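Local coordinates for protein dehydroquinate synthase (Thermus thermophilus, PDB 1UJN) that probably catalyses the conversion of 3-deoxy-D-arabino-heptulosonate 7-phosphate to 3-dehydroquinate and phosphate, using NAD(+) and one divalent metal ion, cobalt or zinc, per subunit, at residues P25-P30 with N85-V90; L33-R38 with R53-L58; E40-E45 with E155-K160. One frame throughout, in Å; residues are numbered along the deposited sequence.

Overall arrangement
All three contacts belong to the part of the chain built on the mixed sheet that includes strands 31-36, 55-58 and 87-92. Interactions 1 and 2, centres about 15 Å apart, reach neighbouring strands and are joined by a probable hydrogen bond of 2.8 Å from L34 N to L89 O. Interactions 2 and 3, centres about 12 Å apart, meet where helix 40-50 packs on strand 31-36, with A43 CB 3.6 Å from F35 CB. Interactions 1 and 3 do not touch, their nearest atoms being about 7 Å apart. Interaction 3 comes nearest to T118, a predicted NAD(+)-binding residue: the side chain of F42 is about 4 Å from that of T118, against about 6 Å for D36 and about 11 Å for L89.

Interaction 1 of 3, residues P25-P30 with N85-V90; sequences PPLAGP and NATLLV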
ATOM      1  N   PRO A  25      -8.726  11.634 -20.587  1.00 22.35           N
ATOM      2  CA  PRO A  25      -9.546  10.605 -21.237  1.00 22.48           C
ATOM      3  C   PRO A  25     -10.866  10.471 -20.470  1.00 23.13           C
ATOM      4  O   PRO A  25     -10.873  10.456 -19.236  1.00 21.79           O
ATOM      5  CB  PRO A  25      -8.703   9.341 -21.094  1.00 21.18           C
ATOM      6  CG  PRO A  25      -7.301   9.858 -21.021  1.00 22.68           C
ATOM      7  CD  PRO A  25      -7.435  11.079 -20.144  1.00 22.01           C
ATOM      8  N   PRO A  26     -12.001  10.386 -21.186  1.00 22.34           N
ATOM      9  CA  PRO A  26     -13.289  10.250 -20.501  1.00 22.88           C
ATOM     10  C   PRO A  26     -13.235   9.052 -19.564  1.00 22.75           C
ATOM     11  O   PRO A  26     -12.643   8.027 -19.901  1.00 24.09           O
ATOM     12  CB  PRO A  26     -14.264  10.034 -21.653  1.00 24.63           C
ATOM     13  CG  PRO A  26     -13.663  10.874 -22.742  1.00 24.24           C
ATOM     14  CD  PRO A  26     -12.187  10.537 -22.640  1.00 23.08           C
ATOM     15  N   LEU A  27     -13.848   9.182 -18.394  1.00 23.27           N
ATOM     16  CA  LEU A  27     -13.851   8.104 -17.410  1.00 25.61           C
ATOM     17  C   LEU A  27     -14.587   6.864 -17.917  1.00 27.18           C
ATOM     18  O   LEU A  27     -15.643   6.969 -18.543  1.00 27.48           O
ATOM     19  CB  LEU A  27     -14.477   8.608 -16.108  1.00 26.20           C
ATOM     20  CG  LEU A  27     -13.751   9.828 -15.519  1.00 23.51           C
ATOM     21  CD1 LEU A  27     -14.538  10.400 -14.348  1.00 26.13           C
ATOM     22  CD2 LEU A  27     -12.352   9.416 -15.083  1.00 26.48           C
ATOM     23  N   ALA A  28     -14.019   5.692 -17.642  1.00 27.51           N
ATOM     24  CA  ALA A  28     -14.606   4.430 -18.082  1.00 28.98           C
ATOM     25  C   ALA A  28     -15.327   3.685 -16.963  1.00 29.65           C
ATOM     26  O   ALA A  28     -15.780   2.559 -17.156  1.00 32.07           O
ATOM     27  CB  ALA A  28     -13.527   3.542 -18.680  1.00 30.32           C
ATOM     28  N   GLY A  29     -15.427   4.308 -15.795  1.00 28.81           N
ATOM     29  CA  GLY A  29     -16.101   3.667 -14.680  1.00 28.41           C
ATOM     30  C   GLY A  29     -16.510   4.685 -13.637  1.00 27.89           C
ATOM     31  O   GLY A  29     -16.402   5.889 -13.880  1.00 28.59           O
ATOM     32  N   PRO A  30     -16.990   4.239 -12.466  1.00 27.57           N
ATOM     33  CA  PRO A  30     -17.400   5.178 -11.417  1.00 25.44           C
ATOM     34  C   PRO A  30     -16.231   6.052 -10.964  1.00 23.26           C
ATOM     35  O   PRO A  30     -15.066   5.746 -11.254  1.00 23.99           O
ATOM     36  CB  PRO A  30     -17.929   4.261 -10.311  1.00 27.77           C
ATOM     37  CG  PRO A  30     -18.195   2.916 -10.920  1.00 29.90           C
ATOM     38  CD  PRO A  30     -17.183   2.844 -12.035  1.00 28.79           C
ATOM     39  N   ASN A  85     -13.067  -0.664  -9.860  1.00 25.22           N
ATOM     40  CA  ASN A  85     -12.761  -0.041 -11.146  1.00 25.82           C
ATOM     41  C   ASN A  85     -13.035   1.459 -11.099  1.00 24.15           C
ATOM     42  O   ASN A  85     -13.065   2.132 -12.132  1.00 24.13           O
ATOM     43  CB  ASN A  85     -13.558  -0.699 -12.282  1.00 26.67           C
ATOM     44  CG  ASN A  85     -15.048  -0.447 -12.184  1.00 29.90           C
ATOM     45  OD1 ASN A  85     -15.633  -0.518 -11.106  1.00 32.56           O
ATOM     46  ND2 ASN A  85     -15.675  -0.170 -13.323  1.00 32.32           N
ATOM     47  N   ALA A  86     -13.220   1.986  -9.893  1.00 22.56           N
ATOM     48  CA  ALA A  86     -13.466   3.413  -9.724  1.00 21.13           C
ATOM     49  C   ALA A  86     -12.160   4.201  -9.863  1.00 21.20           C
ATOM     50  O   ALA A  86     -11.060   3.652  -9.726  1.00 20.77           O
ATOM     51  CB  ALA A  86     -14.093   3.685  -8.354  1.00 22.87           C
ATOM     52  N   THR A  87     -12.297   5.490 -10.143  1.00 19.44           N
ATOM     53  CA  THR A  87     -11.147   6.375 -10.273  1.00 20.37           C
ATOM     54  C   THR A  87     -11.307   7.514  -9.281  1.00 18.87           C
ATOM     55  O   THR A  87     -12.385   8.102  -9.167  1.00 20.41           O
ATOM     56  CB  THR A  87     -11.056   6.994 -11.684  1.00 22.93           C
ATOM     57  OG1 THR A  87     -10.911   5.955 -12.657  1.00 23.40           O
ATOM     58  CG2 THR A  87      -9.855   7.939 -11.779  1.00 23.08           C
ATOM     59  N   LEU A  88     -10.237   7.822  -8.556  1.00 16.91           N
ATOM     60  CA  LEU A  88     -10.265   8.922  -7.597  1.00 17.14           C
ATOM     61  C   LEU A  88      -9.557  10.113  -8.230  1.00 17.38           C
ATOM     62  O   LEU A  88      -8.405   9.999  -8.641  1.00 17.94           O
ATOM     63  CB  LEU A  88      -9.526   8.537  -6.309  1.00 17.13           C
ATOM     64  CG  LEU A  88      -9.478   9.619  -5.220  1.00 16.66           C
ATOM     65  CD1 LEU A  88     -10.888   9.867  -4.685  1.00 19.91           C
ATOM     66  CD2 LEU A  88      -8.571   9.180  -4.086  1.00 20.32           C
ATOM     67  N   LEU A  89     -10.249  11.243  -8.332  1.00 18.19           N
ATOM     68  CA  LEU A  89      -9.645  12.445  -8.896  1.00 16.72           C
ATOM     69  C   LEU A  89      -9.199  13.306  -7.718  1.00 16.13           C
ATOM     70  O   LEU A  89      -9.943  13.488  -6.752  1.00 16.58           O
ATOM     71  CB  LEU A  89     -10.652  13.201  -9.775  1.00 16.91           C
ATOM     72  CG  LEU A  89     -11.016  12.522 -11.101  1.00 19.87           C
ATOM     73  CD1 LEU A  89     -11.909  11.311 -10.860  1.00 21.18           C
ATOM     74  CD2 LEU A  89     -11.739  13.530 -11.991  1.00 22.49           C
ATOM     75  N   VAL A  90      -7.975  13.818  -7.779  1.00 16.32           N
ATOM     76  CA  VAL A  90      -7.463  14.620  -6.677  1.00 18.27           C
ATOM     77  C   VAL A  90      -7.048  16.002  -7.145  1.00 18.48           C
ATOM     78  O   VAL A  90      -6.140  16.148  -7.971  1.00 18.42           O
ATOM     79  CB  VAL A  90      -6.265  13.915  -5.996  1.00 20.05           C
ATOM     80  CG1 VAL A  90      -5.895  14.643  -4.718  1.00 21.84           C
ATOM     81  CG2 VAL A  90      -6.626  12.458  -5.691  1.00 23.15           C
TER
HETATM   82  O   HOH W   1     -14.695   0.295 -15.973  1.00 37.86           O
HETATM   83  O   HOH W   2     -13.430   4.830 -13.157  1.00 25.52           O
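P30 and N85 meet at about a right angle, the ring of P30 presenting CD to the amide of N85, with ND2 of N85 3.6 Å from CD of P30. The amide is brought alongside CD by the first torsion of N85 (67°), which sets CG between the backbone N and the carbonyl carbon. From there ND2 also donates to water 1, which in turn donates to the carbonyl O of A28, so a single water ties the amide to the loop. The carbonyl O of P30 has three partners. It accepts a hydrogen bond of 3.0 Å from T87 N, with an N-H...O angle of 148°; the same oxygen takes a hydrogen bond from water 2 and a CA-H...O contact from A86. Water 2 donates a second time to N85 O and accepts from T87 OG1, which places the threonine hydroxyl inside this polar cluster. L27, whose CB points toward the strand, covers the apolar part: its CD2 is 4.4 Å from T87 CB and its CD1 4.5 Å from L89 CD1, a loose contact at these separations. On that side L27 and L89 share V52 and L50, the latter on helix 40-50; L27 and T87 also both touch L114 of strand 112-117, so the L27 side chain lies between helix 40-50 and strands 87-92 and 112-117.

Interaction 2 of 3, residues L33-R38 with R53-L58; sequences LLFDRR and RHLLGL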
ATOM      1  N   LEU A  33     -14.245  12.606  -6.391  1.00 19.58           N
ATOM      2  CA  LEU A  33     -13.246  13.659  -6.465  1.00 18.16           C
ATOM      3  C   LEU A  33     -12.997  14.268  -5.092  1.00 18.92           C
ATOM      4  O   LEU A  33     -13.927  14.673  -4.399  1.00 19.74           O
ATOM      5  CB  LEU A  33     -13.693  14.740  -7.469  1.00 17.41           C
ATOM      6  CG  LEU A  33     -12.718  15.871  -7.834  1.00 18.52           C
ATOM      7  CD1 LEU A  33     -13.111  16.466  -9.186  1.00 19.27           C
ATOM      8  CD2 LEU A  33     -12.726  16.946  -6.745  1.00 18.11           C
ATOM      9  N   LEU A  34     -11.723  14.296  -4.709  1.00 19.57           N
ATOM     10  CA  LEU A  34     -11.265  14.847  -3.439  1.00 20.03           C
ATOM     11  C   LEU A  34     -10.567  16.167  -3.777  1.00 21.08           C
ATOM     12  O   LEU A  34      -9.738  16.214  -4.694  1.00 20.88           O
ATOM     13  CB  LEU A  34     -10.267  13.872  -2.803  1.00 21.97           C
ATOM     14  CG  LEU A  34      -9.743  14.170  -1.403  1.00 25.48           C
ATOM     15  CD1 LEU A  34     -10.888  14.025  -0.409  1.00 25.90           C
ATOM     16  CD2 LEU A  34      -8.601  13.206  -1.055  1.00 26.69           C
ATOM     17  N   PHE A  35     -10.873  17.235  -3.041  1.00 21.18           N
ATOM     18  CA  PHE A  35     -10.263  18.530  -3.338  1.00 21.36           C
ATOM     19  C   PHE A  35      -9.952  19.412  -2.131  1.00 22.27           C
ATOM     20  O   PHE A  35     -10.559  19.279  -1.074  1.00 21.04           O
ATOM     21  CB  PHE A  35     -11.173  19.316  -4.293  1.00 22.47           C
ATOM     22  CG  PHE A  35     -12.496  19.724  -3.682  1.00 24.18           C
ATOM     23  CD1 PHE A  35     -12.640  20.958  -3.053  1.00 22.87           C
ATOM     24  CD2 PHE A  35     -13.592  18.868  -3.734  1.00 24.29           C
ATOM     25  CE1 PHE A  35     -13.858  21.338  -2.486  1.00 26.63           C
ATOM     26  CE2 PHE A  35     -14.818  19.236  -3.169  1.00 24.53           C
ATOM     27  CZ  PHE A  35     -14.951  20.475  -2.544  1.00 24.25           C
ATOM     28  N   ASP A  36      -8.991  20.312  -2.322  1.00 22.71           N
ATOM     29  CA  ASP A  36      -8.585  21.277  -1.304  1.00 23.70           C
ATOM     30  C   ASP A  36      -9.655  22.369  -1.387  1.00 25.08           C
ATOM     31  O   ASP A  36      -9.876  22.918  -2.458  1.00 24.91           O
ATOM     32  CB  ASP A  36      -7.213  21.858  -1.671  1.00 25.14           C
ATOM     33  CG  ASP A  36      -6.730  22.908  -0.683  1.00 27.70           C
ATOM     34  OD1 ASP A  36      -7.567  23.647  -0.126  1.00 27.75           O
ATOM     35  OD2 ASP A  36      -5.501  23.006  -0.477  1.00 29.01           O
ATOM     36  N   ARG A  37     -10.325  22.666  -0.277  1.00 27.52           N
ATOM     37  CA  ARG A  37     -11.376  23.691  -0.265  1.00 30.64           C
ATOM     38  C   ARG A  37     -10.939  24.976  -0.961  1.00 29.95           C
ATOM     39  O   ARG A  37     -11.763  25.691  -1.530  1.00 29.89           O
ATOM     40  CB  ARG A  37     -11.790  24.026   1.172  1.00 33.37           C
ATOM     41  CG  ARG A  37     -12.314  22.850   1.980  1.00 39.87           C
ATOM     42  CD  ARG A  37     -12.585  23.272   3.420  1.00 44.89           C
ATOM     43  NE  ARG A  37     -12.950  22.150   4.283  1.00 48.68           N
ATOM     44  CZ  ARG A  37     -14.057  21.427   4.153  1.00 49.76           C
ATOM     45  NH1 ARG A  37     -14.926  21.701   3.187  1.00 52.38           N
ATOM     46  NH2 ARG A  37     -14.298  20.428   4.992  1.00 52.71           N
ATOM     47  N   ARG A  38      -9.643  25.270  -0.906  1.00 30.75           N
ATOM     48  CA  ARG A  38      -9.091  26.472  -1.528  1.00 31.54           C
ATOM     49  C   ARG A  38      -9.355  26.582  -3.022  1.00 29.81           C
ATOM     50  O   ARG A  38      -9.406  27.686  -3.563  1.00 29.36           O
ATOM     51  CB  ARG A  38      -7.578  26.548  -1.318  1.00 35.74           C
ATOM     52  CG  ARG A  38      -7.139  27.231  -0.049  1.00 39.78           C
ATOM     53  CD  ARG A  38      -5.665  27.622  -0.141  1.00 42.24           C
ATOM     54  NE  ARG A  38      -5.394  28.516  -1.270  1.00 45.67           N
ATOM     55  CZ  ARG A  38      -5.102  28.121  -2.509  1.00 45.65           C
ATOM     56  NH1 ARG A  38      -5.035  26.830  -2.807  1.00 47.58           N
ATOM     57  NH2 ARG A  38      -4.877  29.022  -3.457  1.00 44.98           N
ATOM     58  N   ARG A  53     -19.892  12.853  -9.814  1.00 25.82           N
ATOM     59  CA  ARG A  53     -21.001  13.275  -8.941  1.00 29.05           C
ATOM     60  C   ARG A  53     -20.650  13.253  -7.437  1.00 30.09           C
ATOM     61  O   ARG A  53     -21.309  13.869  -6.610  1.00 31.72           O
ATOM     62  CB  ARG A  53     -22.195  12.359  -9.212  1.00 31.23           C
ATOM     63  CG  ARG A  53     -22.594  12.341 -10.687  1.00 34.48           C
ATOM     64  CD  ARG A  53     -23.006  13.730 -11.190  1.00 38.89           C
ATOM     65  NE  ARG A  53     -23.865  14.400 -10.209  1.00 42.34           N
ATOM     66  CZ  ARG A  53     -24.310  15.632 -10.518  1.00 45.39           C
ATOM     67  NH1 ARG A  53     -23.974  16.191 -11.668  1.00 46.09           N
ATOM     68  NH2 ARG A  53     -25.098  16.285  -9.659  1.00 46.52           N
ATOM     69  N   HIS A  54     -19.604  12.530  -7.055  1.00 26.29           N
ATOM     70  CA  HIS A  54     -19.212  12.441  -5.651  1.00 25.93           C
ATOM     71  C   HIS A  54     -17.982  13.298  -5.380  1.00 25.86           C
ATOM     72  O   HIS A  54     -16.898  13.008  -5.889  1.00 22.74           O
ATOM     73  CB  HIS A  54     -18.912  10.988  -5.286  1.00 27.58           C
ATOM     74  CG  HIS A  54     -20.010  10.038  -5.644  1.00 28.69           C
ATOM     75  ND1 HIS A  54     -21.294  10.167  -5.159  1.00 29.92           N
ATOM     76  CD2 HIS A  54     -20.020   8.951  -6.452  1.00 30.47           C
ATOM     77  CE1 HIS A  54     -22.049   9.202  -5.654  1.00 30.12           C
ATOM     78  NE2 HIS A  54     -21.300   8.450  -6.441  1.00 30.68           N
ATOM     79  N   LEU A  55     -18.155  14.347  -4.579  1.00 23.56           N
ATOM     80  CA  LEU A  55     -17.053  15.250  -4.251  1.00 24.46           C
ATOM     81  C   LEU A  55     -16.917  15.467  -2.754  1.00 24.65           C
ATOM     82  O   LEU A  55     -17.915  15.581  -2.048  1.00 24.60           O
ATOM     83  CB  LEU A  55     -17.254  16.615  -4.914  1.00 27.48           C
ATOM     84  CG  LEU A  55     -17.184  16.751  -6.436  1.00 30.76           C
ATOM     85  CD1 LEU A  55     -18.450  16.199  -7.071  1.00 31.97           C
ATOM     86  CD2 LEU A  55     -17.016  18.223  -6.786  1.00 30.92           C
ATOM     87  N   LEU A  56     -15.675  15.536  -2.280  1.00 22.65           N
ATOM     88  CA  LEU A  56     -15.396  15.759  -0.867  1.00 23.77           C
ATOM     89  C   LEU A  56     -14.292  16.797  -0.749  1.00 25.67           C
ATOM     90  O   LEU A  56     -13.197  16.621  -1.305  1.00 22.43           O
ATOM     91  CB  LEU A  56     -14.949  14.460  -0.183  1.00 25.73           C
ATOM     92  CG  LEU A  56     -14.558  14.616   1.295  1.00 27.04           C
ATOM     93  CD1 LEU A  56     -15.789  15.020   2.112  1.00 29.49           C
ATOM     94  CD2 LEU A  56     -13.976  13.316   1.830  1.00 26.71           C
ATOM     95  N   GLY A  57     -14.592  17.883  -0.038  1.00 24.07           N
ATOM     96  CA  GLY A  57     -13.628  18.951   0.151  1.00 25.98           C
ATOM     97  C   GLY A  57     -12.889  18.795   1.463  1.00 26.42           C
ATOM     98  O   GLY A  57     -13.457  18.352   2.460  1.00 28.66           O
ATOM     99  N   LEU A  58     -11.613  19.154   1.463  1.00 27.54           N
ATOM    100  CA  LEU A  58     -10.796  19.034   2.655  1.00 28.79           C
ATOM    101  C   LEU A  58      -9.891  20.241   2.798  1.00 30.04           C
ATOM    102  O   LEU A  58      -9.547  20.894   1.815  1.00 27.17           O
ATOM    103  CB  LEU A  58      -9.912  17.788   2.571  1.00 31.44           C
ATOM    104  CG  LEU A  58     -10.524  16.402   2.391  1.00 32.84           C
ATOM    105  CD1 LEU A  58      -9.404  15.400   2.166  1.00 35.87           C
ATOM    106  CD2 LEU A  58     -11.344  16.027   3.606  1.00 35.40           C
TER
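The ring of F35 lies flat against the backbone of G57, whose CA is 3.5 Å from the ring centroid and 16° off the ring normal, a CH-pi contact over one face. The F35 first torsion of 67° swings the ring across to the neighbouring strand, where CB of L55 reaches its edge, 4.0 Å from CE2 of F35. G57, lacking a side chain, lets its CA come up to the ring face. Among the leucines on the opposite side of the sheet, L34 and L58 approach at an oblique angle, and their CD1 methyls stand 3.3 Å apart, closer than usual van der Waals contact; CD1 of L34 also rests 3.9 Å from CD2 of L56. The extended chain of R37 runs past L58 and brings one face of its guanidinium over G57 O. At 3.4 Å from NH2 of R37, that oxygen lies above the plane, so the angle is too poor for a hydrogen bond; R37 is held instead by its backbone N, which donates to L58 O at 2.8 Å. This bond extends the parallel ladder, in which L33 N, L56 N, F35 N and L58 N donate in turn across the strands; the axes of 33-36 and 55-58 make an angle of 24°. Helix 40-50 connects the two strands, so the pairing completes a beta-alpha-beta unit, the building block of Rossmann-like nucleotide-binding folds, at the edge of the chain's mixed sheet.

Interaction 3 of 3, residues E40-E45 with E155-K160; sequences EGFAQE and ELRALK
E45 OE2 accepts twice: from NH2 of R157 at 2.7 Å and from water 3, which itself accepts a long 3.3 Å hydrogen bond from R157 NH1. The direct bond is nearly straight, with an N-H...O angle of 166°; the oxygen lies only 8° from the guanidinium plane and is met on the syn side of its carboxylate. The two side chains come from opposite directions, and that of R157 is bent at its third torsion (chi3 44°), which turns the guanidinium edge toward the carboxylate. An alanine in place of E45 would remove the carboxylate and is likely to leave R157 without its charged mate and water 3 without this acceptor, the guanidinium then being less restrained in rotation. The bridge joins helix 40-50, the connecting helix of a beta-alpha-beta unit, to the segment after strand 151-155 of the same sheet, and so links two elements, 110 residues apart at their closest ends, of a domain whose fold is consistent with the Rossmann-like NAD-binding domain of this family. Further in, F42 carries the apolar part. With CG anti to its backbone N (chi1 178°), its ring reaches the 155-160 segment, with CZ 3.4 Å from CB of E155, while CD2 of F42 is 4.3 Å from CB of A158. The carboxylate of E155 leads away from the ring: OE2 accepts from R157 N at 3.1 Å, and OE1 accepts hydrogen bonds from the backbone N of G19 and of V20. The F42 ring also touches T118, a predicted NAD(+)-binding residue.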
ATOM      1  N   GLU A  40     -12.065  24.938  -4.709  1.00 26.01           N
ATOM      2  CA  GLU A  40     -13.345  24.311  -4.995  1.00 27.35           C
ATOM      3  C   GLU A  40     -13.884  24.712  -6.364  1.00 27.09           C
ATOM      4  O   GLU A  40     -14.467  23.888  -7.069  1.00 25.45           O
ATOM      5  CB  GLU A  40     -14.383  24.655  -3.924  1.00 30.65           C
ATOM      6  CG  GLU A  40     -15.731  23.986  -4.195  1.00 34.62           C
ATOM      7  CD  GLU A  40     -16.701  24.087  -3.039  1.00 37.80           C
ATOM      8  OE1 GLU A  40     -17.785  23.468  -3.130  1.00 39.15           O
ATOM      9  OE2 GLU A  40     -16.386  24.776  -2.044  1.00 39.61           O
ATOM     10  N   GLY A  41     -13.695  25.978  -6.734  1.00 26.33           N
ATOM     11  CA  GLY A  41     -14.173  26.448  -8.025  1.00 25.40           C
ATOM     12  C   GLY A  41     -13.679  25.569  -9.159  1.00 24.99           C
ATOM     13  O   GLY A  41     -14.460  25.087  -9.983  1.00 24.48           O
ATOM     14  N   PHE A  42     -12.370  25.349  -9.197  1.00 23.84           N
ATOM     15  CA  PHE A  42     -11.770  24.524 -10.232  1.00 22.96           C
ATOM     16  C   PHE A  42     -12.194  23.069 -10.045  1.00 20.54           C
ATOM     17  O   PHE A  42     -12.424  22.351 -11.016  1.00 20.39           O
ATOM     18  CB  PHE A  42     -10.239  24.644 -10.179  1.00 24.87           C
ATOM     19  CG  PHE A  42      -9.528  23.788 -11.188  1.00 25.67           C
ATOM     20  CD1 PHE A  42      -9.858  23.861 -12.537  1.00 23.86           C
ATOM     21  CD2 PHE A  42      -8.525  22.909 -10.790  1.00 25.62           C
ATOM     22  CE1 PHE A  42      -9.200  23.069 -13.480  1.00 26.51           C
ATOM     23  CE2 PHE A  42      -7.860  22.114 -11.724  1.00 24.49           C
ATOM     24  CZ  PHE A  42      -8.199  22.193 -13.071  1.00 24.16           C
ATOM     25  N   ALA A  43     -12.297  22.644  -8.790  1.00 22.65           N
ATOM     26  CA  ALA A  43     -12.697  21.273  -8.480  1.00 22.46           C
ATOM     27  C   ALA A  43     -14.073  20.987  -9.076  1.00 25.33           C
ATOM     28  O   ALA A  43     -14.298  19.928  -9.664  1.00 25.83           O
ATOM     29  CB  ALA A  43     -12.723  21.062  -6.975  1.00 23.62           C
ATOM     30  N   GLN A  44     -14.990  21.938  -8.932  1.00 23.64           N
ATOM     31  CA  GLN A  44     -16.331  21.767  -9.475  1.00 24.53           C
ATOM     32  C   GLN A  44     -16.289  21.756 -10.999  1.00 24.60           C
ATOM     33  O   GLN A  44     -17.097  21.096 -11.641  1.00 26.91           O
ATOM     34  CB  GLN A  44     -17.255  22.887  -8.985  1.00 24.45           C
ATOM     35  CG  GLN A  44     -17.430  22.934  -7.479  1.00 28.14           C
ATOM     36  CD  GLN A  44     -18.270  21.792  -6.924  1.00 28.47           C
ATOM     37  OE1 GLN A  44     -18.857  21.021  -7.685  1.00 29.37           O
ATOM     38  NE2 GLN A  44     -18.321  21.668  -5.599  1.00 29.67           N
ATOM     39  N   GLU A  45     -15.346  22.490 -11.583  1.00 24.84           N
ATOM     40  CA  GLU A  45     -15.222  22.524 -13.035  1.00 24.38           C
ATOM     41  C   GLU A  45     -14.719  21.167 -13.535  1.00 22.95           C
ATOM     42  O   GLU A  45     -15.196  20.644 -14.550  1.00 22.58           O
ATOM     43  CB  GLU A  45     -14.254  23.629 -13.468  1.00 28.62           C
ATOM     44  CG  GLU A  45     -14.063  23.695 -14.966  1.00 31.96           C
ATOM     45  CD  GLU A  45     -13.125  24.801 -15.397  1.00 35.16           C
ATOM     46  OE1 GLU A  45     -12.842  24.892 -16.610  1.00 38.56           O
ATOM     47  OE2 GLU A  45     -12.672  25.575 -14.531  1.00 38.71           O
ATOM     48  N   GLU A 155      -3.530  22.545 -14.649  1.00 22.17           N
ATOM     49  CA  GLU A 155      -4.236  23.671 -15.242  1.00 23.45           C
ATOM     50  C   GLU A 155      -3.605  24.942 -14.701  1.00 23.59           C
ATOM     51  O   GLU A 155      -3.808  25.292 -13.543  1.00 24.71           O
ATOM     52  CB  GLU A 155      -5.711  23.615 -14.851  1.00 25.32           C
ATOM     53  CG  GLU A 155      -6.526  24.805 -15.322  1.00 28.69           C
ATOM     54  CD  GLU A 155      -6.354  25.065 -16.798  1.00 29.88           C
ATOM     55  OE1 GLU A 155      -6.663  24.160 -17.607  1.00 29.42           O
ATOM     56  OE2 GLU A 155      -5.903  26.176 -17.151  1.00 31.94           O
ATOM     57  N   LEU A 156      -2.844  25.631 -15.541  1.00 27.13           N
ATOM     58  CA  LEU A 156      -2.170  26.850 -15.115  1.00 29.09           C
ATOM     59  C   LEU A 156      -3.131  27.948 -14.651  1.00 28.97           C
ATOM     60  O   LEU A 156      -2.774  28.772 -13.816  1.00 29.30           O
ATOM     61  CB  LEU A 156      -1.259  27.355 -16.241  1.00 31.02           C
ATOM     62  CG  LEU A 156      -0.201  26.322 -16.658  1.00 32.02           C
ATOM     63  CD1 LEU A 156       0.666  26.874 -17.780  1.00 34.44           C
ATOM     64  CD2 LEU A 156       0.659  25.953 -15.455  1.00 31.91           C
ATOM     65  N   ARG A 157      -4.353  27.957 -15.174  1.00 30.04           N
ATOM     66  CA  ARG A 157      -5.292  28.978 -14.748  1.00 33.39           C
ATOM     67  C   ARG A 157      -5.570  28.857 -13.257  1.00 34.80           C
ATOM     68  O   ARG A 157      -6.012  29.792 -12.602  1.00 35.55           O
ATOM     69  CB  ARG A 157      -6.588  28.793 -15.538  1.00 35.89           C
ATOM     70  CG  ARG A 157      -7.633  29.854 -15.196  1.00 42.35           C
ATOM     71  CD  ARG A 157      -8.804  29.847 -16.184  1.00 45.27           C
ATOM     72  NE  ARG A 157      -9.229  28.474 -16.471  1.00 50.63           N
ATOM     73  CZ  ARG A 157     -10.140  27.924 -15.646  1.00 51.25           C
ATOM     74  NH1 ARG A 157     -10.619  28.619 -14.629  1.00 52.78           N
ATOM     75  NH2 ARG A 157     -10.559  26.674 -15.862  1.00 52.37           N
ATOM     76  N   ALA A 158      -5.264  27.693 -12.687  1.00 33.89           N
ATOM     77  CA  ALA A 158      -5.460  27.474 -11.259  1.00 34.43           C
ATOM     78  C   ALA A 158      -4.370  28.099 -10.385  1.00 33.88           C
ATOM     79  O   ALA A 158      -4.589  28.343  -9.202  1.00 34.49           O
ATOM     80  CB  ALA A 158      -5.562  25.974 -10.976  1.00 36.74           C
ATOM     81  N   LEU A 159      -3.200  28.357 -10.963  1.00 34.14           N
ATOM     82  CA  LEU A 159      -2.085  28.941 -10.213  1.00 35.11           C
ATOM     83  C   LEU A 159      -2.224  30.435  -9.934  1.00 37.71           C
ATOM     84  O   LEU A 159      -1.485  30.992  -9.121  1.00 37.92           O
ATOM     85  CB  LEU A 159      -0.771  28.722 -10.964  1.00 33.67           C
ATOM     86  CG  LEU A 159      -0.289  27.296 -11.206  1.00 31.70           C
ATOM     87  CD1 LEU A 159       0.964  27.327 -12.068  1.00 29.40           C
ATOM     88  CD2 LEU A 159      -0.020  26.619  -9.877  1.00 29.71           C
ATOM     89  N   LYS A 160      -3.165  31.083 -10.607  1.00 40.42           N
ATOM     90  CA  LYS A 160      -3.354  32.517 -10.441  1.00 42.34           C
ATOM     91  C   LYS A 160      -3.860  32.952  -9.066  1.00 42.55           C
ATOM     92  O   LYS A 160      -3.590  34.070  -8.630  1.00 43.73           O
ATOM     93  CB  LYS A 160      -4.273  33.026 -11.552  1.00 45.07           C
ATOM     94  CG  LYS A 160      -3.666  32.805 -12.938  1.00 47.74           C
ATOM     95  CD  LYS A 160      -4.564  33.274 -14.068  1.00 50.08           C
ATOM     96  CE  LYS A 160      -4.115  32.662 -15.389  1.00 51.79           C
ATOM     97  NZ  LYS A 160      -5.186  32.688 -16.429  1.00 54.18           N
TER
HETATM   98  O   HOH W   3     -12.595  27.006 -12.540  1.00 46.51           O